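Local coordinates for protein aromatic-amino-acid transaminase TyrB (Burkholderia cenocepacia K56-2Valvano, PDB 4WD2) that probably catalyses the pyridoxal-phosphate-dependent transfer of amino groups between aromatic amino acids and 2-oxo acids, at residues Q365-A368 with L369-V372; M329-S332 with I333-L337. All blocks are in the same frame, centred on the assembly; numbering follows the deposited sequence.

From the N terminus the chain reaches contact 2 first, on the last turns of the long helix 309-338, and contact 1 later, on the short helix 363-371. Each contact joins adjoining turns of one continuous helix, so neither closes a long loop, and they follow in series without nesting or crossing. Their centres lie about 19 Å apart and their nearest atoms about 8 Å, too far to touch. Helix 393-405 links them: Leu-369 of contact 1 and Leu-337 of contact 2 both pack on Ile-400, while Ile-333 meets Val-393 and Val-396. Both therefore belong to the same C-terminal part of the aminotransferase fold, on the same side of the chain's centre.

Contact 1: residues Q365-A368 with L369-V372; sequences QVDA and LREV
The guanidinium of Arg-370 has the backbone O of Asp-367 over one face, 4.2 Å above its plane, and the carboxylate oxygen OD1 of Asp-367 at its edge. The carboxylate plane stands 75° from that of the guanidinium, so the salt bridge is not a flat two-pronged pair: OD1 alone takes NH2 at 2.8 Å and, weakly, NH1 at 3.3 Å, and NH2 meets it from above the carboxylate plane. With CG of Arg-370 anti to its own N, the chain runs straight until chi3 (66°) bends it alongside Asp-367. NE then gives a second salt bridge to Glu-371 OE2 at 2.8 Å, on the anti side of that carboxylate.

Beneath this network the helix ladder is regular, from Leu-369 N to Gln-365 O through Val-372 N to Ala-368 O; Glu-371 N to Asp-367 O, at 2.8 Å with an N-H...O angle of 175°, is nearly straight. Leu-369 packs on Ala-399, Ile-400 and Val-403 of helix 393-405, and the O atoms of Arg-370 and Glu-371 accept from Arg-33. Chemically, one guanidinium placed between two carboxylates should offset part of the negative charge of both, and bonds at NE and NH2 restrict the guanidinium's rotation.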
# COMPACT_ATOMS: atom_id res chain seq x y z
N GLN A 365 5.54 -36.60 12.97
CA GLN A 365 6.64 -36.84 12.05
C GLN A 365 7.39 -35.54 11.75
O GLN A 365 8.61 -35.54 11.57
CB GLN A 365 6.13 -37.48 10.76
CG GLN A 365 5.83 -38.97 10.94
CD GLN A 365 5.12 -39.58 9.74
OE1 GLN A 365 4.22 -38.97 9.17
NE2 GLN A 365 5.53 -40.78 9.35
N VAL A 366 6.66 -34.43 11.72
CA VAL A 366 7.28 -33.12 11.55
C VAL A 366 8.15 -32.81 12.76
O VAL A 366 9.24 -32.24 12.62
CB VAL A 366 6.22 -32.00 11.35
CG1 VAL A 366 6.89 -30.63 11.30
CG2 VAL A 366 5.40 -32.24 10.08
N ASP A 367 7.67 -33.16 13.95
CA ASP A 367 8.46 -32.97 15.17
C ASP A 367 9.73 -33.79 15.12
O ASP A 367 10.82 -33.30 15.42
CB ASP A 367 7.66 -33.36 16.42
CG ASP A 367 6.60 -32.35 16.80
OD1 ASP A 367 6.71 -31.17 16.38
OD2 ASP A 367 5.66 -32.73 17.52
N ALA A 368 9.59 -35.06 14.74
CA ALA A 368 10.74 -35.96 14.63
C ALA A 368 11.76 -35.45 13.62
O ALA A 368 12.96 -35.42 13.88
CB ALA A 368 10.28 -37.36 14.26
N LEU A 369 11.27 -35.04 12.45
CA LEU A 369 12.12 -34.47 11.41
C LEU A 369 12.98 -33.33 11.94
O LEU A 369 14.17 -33.24 11.63
CB LEU A 369 11.25 -33.99 10.24
CG LEU A 369 11.90 -33.76 8.88
CD1 LEU A 369 12.64 -35.01 8.43
CD2 LEU A 369 10.82 -33.36 7.86
N ARG A 370 12.37 -32.46 12.74
CA ARG A 370 13.07 -31.33 13.34
C ARG A 370 14.02 -31.76 14.45
O ARG A 370 15.22 -31.52 14.39
CB ARG A 370 12.06 -30.32 13.89
CG ARG A 370 12.69 -29.12 14.59
CD ARG A 370 11.65 -28.19 15.20
NE ARG A 370 10.91 -28.81 16.29
CZ ARG A 370 9.67 -29.28 16.19
NH1 ARG A 370 9.02 -29.18 15.04
NH2 ARG A 370 9.07 -29.83 17.25
N GLU A 371 13.47 -32.42 15.47
CA GLU A 371 14.21 -32.71 16.68
C GLU A 371 15.31 -33.74 16.46
O GLU A 371 16.42 -33.59 16.96
CB GLU A 371 13.27 -33.18 17.79
CG GLU A 371 12.21 -32.15 18.20
CD GLU A 371 12.81 -30.89 18.82
OE1 GLU A 371 13.83 -30.99 19.53
OE2 GLU A 371 12.26 -29.80 18.58
N VAL A 372 15.01 -34.77 15.69
CA VAL A 372 15.99 -35.84 15.45
C VAL A 372 16.91 -35.52 14.27
O VAL A 372 18.11 -35.72 14.35
CB VAL A 372 15.30 -37.20 15.21
CG1 VAL A 372 16.34 -38.30 15.04
CG2 VAL A 372 14.38 -37.52 16.37

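Contact 2: residues M329-S332 with I333-L337; sequences MRQS and IHDGL
A polar cluster on the surface of helix 309-338, spanning one turn, brings Gln-331 and His-334 together on Asp-335, and a single oxygen, Asp-335 OD1, is its hub. Gln-331 NE2 donates to OD1 at 3.1 Å in a somewhat bent bond, approaching on the syn side but tilted out of the carboxylate plane, with OD1 close to the plane of the amide. From the anti side His-334 ND1 donates to the same atom at 3.0 Å and an N-H...O angle of 167°, with OD1 at the edge of the imidazole and in its plane. Two donors thus grip one oxygen from different sides, and the His-carboxylate bond implies a proton on ND1.

The Gln-331 chain earns its reach from a bend: CG lies anti to the backbone N and chi2 (69°) then folds the amide forward along the helix, beside His-334. Amide and ring planes stand 77° apart, with NE2 3.6 Å from ND1.

On the buried side, the CG2 branch of Ile-333 sits 3.3 Å from Arg-330 O, while the residue packs on Tyr-349 and on Val-393 and Val-396 of helix 393-405. The Arg-330 guanidinium leaves the helix for Thr-357 OG1 and the O atoms of Tyr-349, Gly-354 and Phe-356, and Ser-332 OG returns to Arg-328 O. The backbone bonds, such as His-334 N to Arg-330 O at 3.0 Å, keep the i to i+4 pattern. This is the pattern of an amphipathic alpha-helix: an i to i+4 side-chain bond, reinforced by a bond between neighbouring residues, along one flank, and aliphatic packing on another.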
# COMPACT_ATOMS: atom_id res chain seq x y z
N MET A 329 15.23 -30.36 -8.13
CA MET A 329 15.20 -30.70 -6.71
C MET A 329 14.07 -31.68 -6.40
O MET A 329 14.22 -32.57 -5.56
CB MET A 329 15.06 -29.44 -5.84
CG MET A 329 16.31 -28.55 -5.84
SD MET A 329 17.78 -29.38 -5.20
CE MET A 329 18.61 -29.92 -6.70
N ARG A 330 12.94 -31.51 -7.07
CA ARG A 330 11.83 -32.45 -6.90
C ARG A 330 12.27 -33.86 -7.29
O ARG A 330 12.02 -34.82 -6.56
CB ARG A 330 10.61 -32.01 -7.71
CG ARG A 330 9.89 -30.79 -7.14
CD ARG A 330 8.60 -30.50 -7.90
NE ARG A 330 7.85 -29.40 -7.28
CZ ARG A 330 7.10 -29.54 -6.19
NH1 ARG A 330 7.01 -30.72 -5.59
NH2 ARG A 330 6.46 -28.49 -5.69
N GLN A 331 12.93 -33.97 -8.43
CA GLN A 331 13.41 -35.27 -8.89
C GLN A 331 14.50 -35.82 -7.96
O GLN A 331 14.51 -37.01 -7.66
CB GLN A 331 13.92 -35.18 -10.33
CG GLN A 331 14.14 -36.54 -11.00
CD GLN A 331 12.83 -37.28 -11.28
OE1 GLN A 331 12.05 -36.87 -12.14
NE2 GLN A 331 12.60 -38.36 -10.55
N SER A 332 15.40 -34.94 -7.49
CA SER A 332 16.50 -35.35 -6.62
C SER A 332 16.00 -35.88 -5.28
O SER A 332 16.50 -36.90 -4.81
CB SER A 332 17.48 -34.20 -6.38
OG SER A 332 18.08 -33.77 -7.59
N ILE A 333 15.03 -35.20 -4.67
CA ILE A 333 14.51 -35.68 -3.40
C ILE A 333 13.69 -36.95 -3.63
O ILE A 333 13.78 -37.89 -2.84
CB ILE A 333 13.66 -34.59 -2.65
CG1 ILE A 333 13.47 -34.99 -1.18
CG2 ILE A 333 12.32 -34.35 -3.31
CD1 ILE A 333 12.89 -33.90 -0.34
N HIS A 334 12.92 -37.00 -4.72
CA HIS A 334 12.18 -38.20 -5.08
C HIS A 334 13.10 -39.42 -5.16
O HIS A 334 12.85 -40.44 -4.52
CB HIS A 334 11.46 -38.02 -6.43
CG HIS A 334 10.83 -39.27 -6.95
ND1 HIS A 334 11.53 -40.22 -7.65
CD2 HIS A 334 9.55 -39.73 -6.88
CE1 HIS A 334 10.73 -41.22 -7.98
NE2 HIS A 334 9.52 -40.94 -7.53
N ASP A 335 14.17 -39.30 -5.93
CA ASP A 335 15.10 -40.40 -6.11
C ASP A 335 15.81 -40.75 -4.81
O ASP A 335 16.09 -41.91 -4.54
CB ASP A 335 16.13 -40.07 -7.20
CG ASP A 335 15.50 -39.89 -8.57
OD1 ASP A 335 14.30 -40.18 -8.72
OD2 ASP A 335 16.22 -39.46 -9.49
N GLY A 336 16.10 -39.73 -4.00
CA GLY A 336 16.70 -39.95 -2.69
C GLY A 336 15.80 -40.73 -1.74
O GLY A 336 16.28 -41.54 -0.94
N LEU A 337 14.50 -40.49 -1.83
CA LEU A 337 13.51 -41.17 -1.00
C LEU A 337 13.27 -42.61 -1.45
O LEU A 337 12.90 -43.46 -0.65
CB LEU A 337 12.18 -40.41 -1.02
CG LEU A 337 12.16 -39.07 -0.29
CD1 LEU A 337 10.96 -38.24 -0.72
CD2 LEU A 337 12.15 -39.31 1.21